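PDB 7ATL: esterase from uncultured bacterium pCosCE1, which is a family VIII carboxylesterase that hydrolyses esters and shows promiscuous acyltransferase activity. Local coordinates for residues 230-238 against 246-254. Sequence-based numbering, arbitrary orientation.
Sequences PIRDGMLLT and EIELAPSRA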
loop_
_atom_site.group_PDB
_atom_site.type_symbol
_atom_site.label_atom_id
_atom_site.label_comp_id
_atom_site.label_asym_id
_atom_site.label_seq_id
_atom_site.Cartn_x
_atom_site.Cartn_y
_atom_site.Cartn_z
ATOM N N PRO A 230 12.630 -10.231 -15.155
ATOM C CA PRO A 230 12.292 -10.609 -13.777
ATOM C C PRO A 230 13.207 -9.951 -12.741
ATOM O O PRO A 230 14.336 -9.668 -13.056
ATOM C CB PRO A 230 12.480 -12.131 -13.725
ATOM C CG PRO A 230 12.362 -12.554 -15.182
ATOM C CD PRO A 230 12.960 -11.403 -15.978
ATOM N N ILE A 231 12.677 -9.670 -11.552
ATOM C CA ILE A 231 13.453 -9.056 -10.438
ATOM C C ILE A 231 14.213 -10.191 -9.745
ATOM O O ILE A 231 13.572 -11.206 -9.421
ATOM C CB ILE A 231 12.517 -8.280 -9.492
ATOM C CG1 ILE A 231 11.893 -7.069 -10.203
ATOM C CG2 ILE A 231 13.252 -7.887 -8.210
ATOM C CD1 ILE A 231 10.677 -6.446 -9.493
ATOM N N ARG A 232 15.534 -10.065 -9.576
ATOM C CA ARG A 232 16.337 -11.096 -8.869
ATOM C C ARG A 232 16.403 -10.676 -7.404
ATOM O O ARG A 232 16.432 -9.466 -7.144
ATOM C CB ARG A 232 17.709 -11.284 -9.529
ATOM C CG ARG A 232 17.651 -12.025 -10.865
ATOM C CD ARG A 232 18.914 -11.931 -11.718
ATOM N NE ARG A 232 19.714 -10.716 -11.472
ATOM C CZ ARG A 232 19.820 -9.641 -12.273
ATOM N NH1 ARG A 232 19.165 -9.589 -13.427
ATOM N NH2 ARG A 232 20.589 -8.621 -11.897
ATOM N N ASP A 233 16.361 -11.633 -6.487
ATOM C CA ASP A 233 16.493 -11.343 -5.037
ATOM C C ASP A 233 17.639 -10.353 -4.839
ATOM O O ASP A 233 18.691 -10.569 -5.472
ATOM C CB ASP A 233 16.731 -12.613 -4.210
ATOM C CG ASP A 233 15.453 -13.237 -3.664
ATOM O OD1 ASP A 233 14.364 -12.847 -4.155
ATOM O OD2 ASP A 233 15.554 -14.107 -2.755
ATOM N N GLY A 234 17.402 -9.311 -4.026
ATOM C CA GLY A 234 18.414 -8.336 -3.575
ATOM C C GLY A 234 18.790 -7.335 -4.652
ATOM O O GLY A 234 19.773 -6.620 -4.480
ATOM N N MET A 235 18.004 -7.226 -5.715
ATOM C CA MET A 235 18.222 -6.207 -6.777
ATOM C C MET A 235 18.003 -4.792 -6.221
ATOM O O MET A 235 16.940 -4.555 -5.600
ATOM C CB MET A 235 17.229 -6.460 -7.915
ATOM C CG MET A 235 17.630 -5.936 -9.270
ATOM S SD MET A 235 16.631 -6.809 -10.501
ATOM C CE MET A 235 17.655 -6.571 -11.954
ATOM N N LEU A 236 18.933 -3.879 -6.501
ATOM C CA LEU A 236 18.782 -2.430 -6.209
ATOM C C LEU A 236 18.295 -1.691 -7.461
ATOM O O LEU A 236 19.125 -1.418 -8.342
ATOM C CB LEU A 236 20.119 -1.848 -5.738
ATOM C CG LEU A 236 20.763 -2.507 -4.519
ATOM C CD1 LEU A 236 21.811 -1.584 -3.900
ATOM C CD2 LEU A 236 19.735 -2.885 -3.471
ATOM N N LEU A 237 17.019 -1.301 -7.470
ATOM C CA LEU A 237 16.314 -0.554 -8.555
ATOM C C LEU A 237 16.291 0.949 -8.251
ATOM O O LEU A 237 15.960 1.308 -7.110
ATOM C CB LEU A 237 14.878 -1.083 -8.661
ATOM C CG LEU A 237 14.755 -2.502 -9.204
ATOM C CD1 LEU A 237 13.300 -2.859 -9.449
ATOM C CD2 LEU A 237 15.561 -2.660 -10.492
ATOM N N THR A 238 16.579 1.793 -9.248
ATOM C CA THR A 238 16.444 3.273 -9.135
ATOM C C THR A 238 14.944 3.602 -9.119
ATOM O O THR A 238 14.216 3.194 -10.037
ATOM C CB THR A 238 17.245 4.021 -10.215
ATOM O OG1 THR A 238 18.539 3.435 -10.290
ATOM C CG2 THR A 238 17.417 5.500 -9.928
ATOM N N GLU A 246 17.110 4.369 -4.208
ATOM C CA GLU A 246 17.282 2.953 -4.602
ATOM C C GLU A 246 16.515 2.101 -3.610
ATOM O O GLU A 246 16.620 2.349 -2.411
ATOM C CB GLU A 246 18.754 2.532 -4.665
ATOM C CG GLU A 246 19.491 3.117 -5.857
ATOM C CD GLU A 246 20.811 2.434 -6.173
ATOM O OE1 GLU A 246 21.289 1.637 -5.330
ATOM O OE2 GLU A 246 21.360 2.686 -7.268
ATOM N N ILE A 247 15.779 1.132 -4.134
ATOM C CA ILE A 247 14.927 0.205 -3.350
ATOM C C ILE A 247 15.509 -1.200 -3.522
ATOM O O ILE A 247 15.917 -1.549 -4.655
ATOM C CB ILE A 247 13.448 0.293 -3.791
ATOM C CG1 ILE A 247 12.600 -0.776 -3.102
ATOM C CG2 ILE A 247 13.327 0.204 -5.308
ATOM C CD1 ILE A 247 11.136 -0.572 -3.240
ATOM N N GLU A 248 15.524 -1.968 -2.437
ATOM C CA GLU A 248 16.035 -3.358 -2.391
ATOM C C GLU A 248 14.839 -4.303 -2.390
ATOM O O GLU A 248 14.106 -4.305 -1.394
ATOM C CB GLU A 248 16.890 -3.573 -1.138
ATOM C CG GLU A 248 17.748 -4.806 -1.254
ATOM C CD GLU A 248 18.639 -5.188 -0.089
ATOM O OE1 GLU A 248 18.916 -4.346 0.809
ATOM O OE2 GLU A 248 19.042 -6.360 -0.099
ATOM N N LEU A 249 14.685 -5.107 -3.438
ATOM C CA LEU A 249 13.551 -6.051 -3.554
ATOM C C LEU A 249 14.067 -7.483 -3.552
ATOM O O LEU A 249 15.083 -7.757 -4.208
ATOM C CB LEU A 249 12.788 -5.768 -4.843
ATOM C CG LEU A 249 12.083 -4.420 -4.889
ATOM C CD1 LEU A 249 11.481 -4.171 -6.285
ATOM C CD2 LEU A 249 11.036 -4.341 -3.792
ATOM N N ALA A 250 13.357 -8.350 -2.842
ATOM C CA ALA A 250 13.650 -9.785 -2.739
ATOM C C ALA A 250 12.339 -10.540 -2.923
ATOM O O ALA A 250 11.656 -10.878 -1.959
ATOM C CB ALA A 250 14.338 -10.069 -1.430
ATOM N N PRO A 251 11.952 -10.814 -4.188
ATOM C CA PRO A 251 10.725 -11.560 -4.483
ATOM C C PRO A 251 10.570 -12.926 -3.795
ATOM O O PRO A 251 9.451 -13.355 -3.664
ATOM C CB PRO A 251 10.740 -11.696 -6.009
ATOM C CG PRO A 251 11.538 -10.486 -6.433
ATOM C CD PRO A 251 12.635 -10.355 -5.404
ATOM N N SER A 252 11.637 -13.540 -3.300
ATOM C CA SER A 252 11.537 -14.814 -2.533
ATOM C C SER A 252 10.925 -14.563 -1.145
ATOM O O SER A 252 10.381 -15.521 -0.578
ATOM C CB SER A 252 12.870 -15.517 -2.435
ATOM O OG SER A 252 13.769 -14.814 -1.589
ATOM N N ARG A 253 11.023 -13.342 -0.601
ATOM C CA ARG A 253 10.566 -13.030 0.779
ATOM C C ARG A 253 9.124 -13.514 0.992
ATOM O O ARG A 253 8.846 -14.111 2.056
ATOM C CB ARG A 253 10.675 -11.527 1.031
ATOM C CG ARG A 253 10.526 -11.125 2.492
ATOM C CD ARG A 253 10.563 -9.620 2.643
ATOM N NE ARG A 253 10.834 -9.214 4.009
ATOM C CZ ARG A 253 9.939 -9.216 4.986
ATOM N NH1 ARG A 253 8.694 -9.620 4.762
ATOM N NH2 ARG A 253 10.305 -8.800 6.188
ATOM N N ALA A 254 8.257 -13.286 -0.002
ATOM C CA ALA A 254 6.822 -13.675 -0.030
ATOM C C ALA A 254 6.625 -15.176 0.262
ATOM O O ALA A 254 5.488 -15.556 0.603
ATOM C CB ALA A 254 6.231 -13.301 -1.369
HETATM O O HOH W 1 20.651 -6.365 -2.096
HETATM O O HOH W 2 20.042 4.574 -8.562
#
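E246 lays its extended side chain across L236 at about a right angle, OE1 coming to 3.6 Å from L236 CD1, while OE2 accepts a hydrogen bond from a water that also bonds to T238 OG1. Next along the strand, I247 exchanges two backbone bonds with L237: I247 N reaches L237 O at 3.0 Å and L237 N returns to I247 O, each donor in the carbonyl plane. A chi1 of 173° sends I247 CG1 anti to the backbone N and leaves CG2 between N and the carbonyl carbon, 3.9 Å from L237 CB. L236 CD2 rests on E248 CG at 3.5 Å; beyond that methylene OE1 forms a salt bridge with R124. Strands 235-238 and 246-249 thus make a two-stranded antiparallel hairpin, separate from the large central sheet of this beta-lactamase-like fold. L236, T238, E246 and E248 share one face; M235 and the buried L237, I247 and L249 line the other, with H222 against L237. L249 N gives a nearly straight bond to M235 O, whereas L249 O receives weak ones from G234 N and M235 N at the type II turn from R232 to M235. L249 CD1 makes apolar contact with L237 CD1 (3.9 Å) and I231 CD1 (4.0 Å). P251 CG lies 3.6 Å from I231 CG2. S252 N donates to the syn lone pair of D233 OD1 at 2.9 Å, tying the turn to the chain just ahead of R253.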